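Local coordinates for fibronectin type III domain-containing protein (Simiduia agarivorans, PDB 6P2K), which probably hydrolyses the beta-glucan backbone of xyloglucan through this glycoside hydrolase family 74 module of two seven-bladed beta-propellers, at residues N45-Q50 with Q372-T377. Sequence-based numbering, arbitrary orientation.
Sequences NGESWQ and QNKYST
Lys374 NZ meets Glu47 OE1 in a 2.9 Å salt bridge and also donates to Asn45 O (2.9 Å), tying the loop between strands 39-42 and 50-51, in the first blade of the N-terminal seven-bladed propeller, to the end of its seventh, where strand 368-373 leads into 376-379. A long, flexible lysine suits the task: bent at chi2 (-69°), its chain runs past the Asn45 carbonyl to the carboxylate. NZ sits above the plane of that carbonyl, and Glu47 OE1 receives it on the anti lone pair. A water accepts from NZ and from Asn45 ND2 and donates to Gln372 OE1, giving the buried ammonium a third partner. Glu47 OE2 pairs with Lys396, so the carboxylate lies between two lysines, which would probably keep it ionised. At its other end, Lys374 O takes the Trp49 NE1 hydrogen at 3.0 Å (N-H...O 160°), close to the ring plane, which suits tryptophan, with one donor at its ring edge. On one indole face lies Gly46 CA, 3.3 Å above the plane. Glycine suits this place: its phi, 89°, is unusual for other residues, and its backbone comes close to Lys374. Asn373 OD1 closes an Asx turn by accepting from Tyr375 N at 2.9 Å.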
ATOM      1  N   ASN B  45      17.755  41.282 -20.834  1.00 28.17           N
ATOM      2  CA  ASN B  45      18.705  40.203 -21.115  1.00 27.60           C
ATOM      3  C   ASN B  45      18.032  38.831 -21.084  1.00 29.03           C
ATOM      4  O   ASN B  45      18.581  37.855 -20.565  1.00 29.17           O
ATOM      5  CB  ASN B  45      19.896  40.246 -20.155  1.00 30.15           C
ATOM      6  CG  ASN B  45      21.123  39.560 -20.725  1.00 26.92           C
ATOM      7  OD1 ASN B  45      21.392  39.650 -21.922  1.00 27.03           O
ATOM      8  ND2 ASN B  45      21.865  38.861 -19.874  1.00 26.10           N
ATOM      9  N   GLY B  46      16.832  38.753 -21.647  1.00 25.33           N
ATOM     10  CA  GLY B  46      16.185  37.479 -21.862  1.00 23.15           C
ATOM     11  C   GLY B  46      15.321  36.971 -20.733  1.00 23.51           C
ATOM     12  O   GLY B  46      14.872  35.821 -20.798  1.00 20.80           O
ATOM     13  N   GLU B  47      15.073  37.778 -19.697  1.00 23.51           N
ATOM     14  CA  GLU B  47      14.125  37.355 -18.668  1.00 25.06           C
ATOM     15  C   GLU B  47      12.699  37.344 -19.202  1.00 26.56           C
ATOM     16  O   GLU B  47      11.858  36.580 -18.711  1.00 27.59           O
ATOM     17  CB  GLU B  47      14.236  38.254 -17.436  1.00 27.76           C
ATOM     18  CG  GLU B  47      15.424  37.929 -16.541  1.00 36.08           C
ATOM     19  CD  GLU B  47      15.496  36.453 -16.168  1.00 42.56           C
ATOM     20  OE1 GLU B  47      16.584  35.853 -16.308  1.00 42.85           O
ATOM     21  OE2 GLU B  47      14.468  35.892 -15.736  1.00 45.09           O
ATOM     22  N   SER B  48      12.412  38.168 -20.207  1.00 25.30           N
ATOM     23  CA  SER B  48      11.134  38.144 -20.904  1.00 23.18           C
ATOM     24  C   SER B  48      11.359  38.628 -22.328  1.00 24.33           C
ATOM     25  O   SER B  48      12.173  39.523 -22.569  1.00 25.86           O
ATOM     26  CB  SER B  48      10.082  39.015 -20.212  1.00 24.42           C
ATOM     27  OG  SER B  48      10.382  40.391 -20.373  1.00 27.62           O
ATOM     28  N   TRP B  49      10.634  38.026 -23.267  1.00 24.27           N
ATOM     29  CA  TRP B  49      10.776  38.312 -24.687  1.00 24.81           C
ATOM     30  C   TRP B  49       9.478  38.881 -25.241  1.00 25.93           C
ATOM     31  O   TRP B  49       8.386  38.483 -24.825  1.00 30.30           O
ATOM     32  CB  TRP B  49      11.160  37.050 -25.469  1.00 20.75           C
ATOM     33  CG  TRP B  49      12.472  36.464 -25.062  1.00 21.42           C
ATOM     34  CD1 TRP B  49      12.689  35.540 -24.079  1.00 22.42           C
ATOM     35  CD2 TRP B  49      13.753  36.755 -25.630  1.00 22.69           C
ATOM     36  NE1 TRP B  49      14.028  35.240 -24.000  1.00 21.81           N
ATOM     37  CE2 TRP B  49      14.701  35.973 -24.943  1.00 22.63           C
ATOM     38  CE3 TRP B  49      14.191  37.602 -26.654  1.00 25.20           C
ATOM     39  CZ2 TRP B  49      16.061  36.010 -25.246  1.00 24.45           C
ATOM     40  CZ3 TRP B  49      15.542  37.641 -26.952  1.00 24.54           C
ATOM     41  CH2 TRP B  49      16.460  36.850 -26.249  1.00 22.88           C
ATOM     42  N   GLN B  50       9.606  39.803 -26.193  1.00 27.93           N
ATOM     43  CA  GLN B  50       8.463  40.423 -26.847  1.00 29.76           C
ATOM     44  C   GLN B  50       8.598  40.295 -28.357  1.00 29.31           C
ATOM     45  O   GLN B  50       9.704  40.312 -28.900  1.00 25.74           O
ATOM     46  CB  GLN B  50       8.327  41.913 -26.477  1.00 33.51           C
ATOM     47  CG  GLN B  50       7.956  42.186 -25.029  1.00 37.22           C
ATOM     48  CD  GLN B  50       9.128  42.015 -24.080  1.00 41.59           C
ATOM     49  OE1 GLN B  50       8.989  41.444 -22.997  1.00 42.32           O
ATOM     50  NE2 GLN B  50      10.294  42.510 -24.486  1.00 40.89           N
ATOM     51  N   GLN B 372      22.602  30.508 -17.394  1.00 24.35           N
ATOM     52  CA  GLN B 372      21.272  30.927 -16.973  1.00 23.04           C
ATOM     53  C   GLN B 372      20.256  30.568 -18.048  1.00 22.58           C
ATOM     54  O   GLN B 372      20.484  30.819 -19.236  1.00 20.47           O
ATOM     55  CB  GLN B 372      21.233  32.434 -16.690  1.00 25.78           C
ATOM     56  CG  GLN B 372      22.273  32.908 -15.683  1.00 30.24           C
ATOM     57  CD  GLN B 372      22.376  34.428 -15.601  1.00 35.14           C
ATOM     58  OE1 GLN B 372      21.424  35.147 -15.913  1.00 40.36           O
ATOM     59  NE2 GLN B 372      23.537  34.920 -15.172  1.00 29.57           N
ATOM     60  N   ASN B 373      19.137  29.987 -17.620  1.00 20.44           N
ATOM     61  CA  ASN B 373      18.044  29.628 -18.518  1.00 21.13           C
ATOM     62  C   ASN B 373      17.293  30.894 -18.926  1.00 22.59           C
ATOM     63  O   ASN B 373      16.723  31.583 -18.075  1.00 21.73           O
ATOM     64  CB  ASN B 373      17.131  28.624 -17.804  1.00 18.41           C
ATOM     65  CG  ASN B 373      15.803  28.369 -18.517  1.00 19.99           C
ATOM     66  OD1 ASN B 373      15.473  28.970 -19.541  1.00 18.18           O
ATOM     67  ND2 ASN B 373      15.027  27.452 -17.953  1.00 22.38           N
ATOM     68  N   LYS B 374      17.287  31.196 -20.230  1.00 17.58           N
ATOM     69  CA  LYS B 374      16.650  32.402 -20.751  1.00 15.97           C
ATOM     70  C   LYS B 374      15.531  32.080 -21.737  1.00 19.40           C
ATOM     71  O   LYS B 374      15.233  32.877 -22.629  1.00 21.13           O
ATOM     72  CB  LYS B 374      17.680  33.319 -21.411  1.00 16.64           C
ATOM     73  CG  LYS B 374      18.758  33.837 -20.466  1.00 19.47           C
ATOM     74  CD  LYS B 374      18.177  34.812 -19.450  1.00 19.01           C
ATOM     75  CE  LYS B 374      19.273  35.435 -18.596  1.00 21.63           C
ATOM     76  NZ  LYS B 374      18.807  36.677 -17.927  1.00 24.44           N
ATOM     77  N   TYR B 375      14.904  30.914 -21.602  1.00 16.87           N
ATOM     78  CA  TYR B 375      13.774  30.572 -22.453  1.00 18.13           C
ATOM     79  C   TYR B 375      12.533  30.136 -21.694  1.00 19.64           C
ATOM     80  O   TYR B 375      11.429  30.262 -22.241  1.00 18.89           O
ATOM     81  CB  TYR B 375      14.162  29.478 -23.467  1.00 17.35           C
ATOM     82  CG  TYR B 375      14.342  28.077 -22.910  1.00 17.35           C
ATOM     83  CD1 TYR B 375      15.518  27.705 -22.264  1.00 13.80           C
ATOM     84  CD2 TYR B 375      13.347  27.116 -23.064  1.00 17.08           C
ATOM     85  CE1 TYR B 375      15.691  26.425 -21.767  1.00 13.37           C
ATOM     86  CE2 TYR B 375      13.508  25.832 -22.570  1.00 16.18           C
ATOM     87  CZ  TYR B 375      14.681  25.490 -21.926  1.00 16.93           C
ATOM     88  OH  TYR B 375      14.840  24.210 -21.443  1.00 17.83           O
ATOM     89  N   SER B 376      12.660  29.661 -20.456  1.00 18.27           N
ATOM     90  CA  SER B 376      11.506  29.206 -19.697  1.00 15.85           C
ATOM     91  C   SER B 376      11.747  29.474 -18.220  1.00 20.06           C
ATOM     92  O   SER B 376      12.888  29.636 -17.777  1.00 20.86           O
ATOM     93  CB  SER B 376      11.226  27.719 -19.940  1.00 16.04           C
ATOM     94  OG  SER B 376      12.379  26.931 -19.694  1.00 16.94           O
ATOM     95  N   THR B 377      10.656  29.508 -17.459  1.00 18.45           N
ATOM     96  CA  THR B 377      10.696  29.877 -16.049  1.00 20.02           C
ATOM     97  C   THR B 377      10.145  28.738 -15.203  1.00 19.64           C
ATOM     98  O   THR B 377       9.003  28.305 -15.431  1.00 19.55           O
ATOM     99  CB  THR B 377       9.890  31.153 -15.807  1.00 22.59           C
ATOM    100  OG1 THR B 377      10.322  32.166 -16.723  1.00 26.40           O
ATOM    101  CG2 THR B 377      10.084  31.648 -14.377  1.00 24.63           C
TER
HETATM  102  O   HOH W   1      21.244  37.950 -17.037  1.00 38.08           O
HETATM  103  O   HOH W   2      17.355  33.275 -15.897  1.00 34.84           O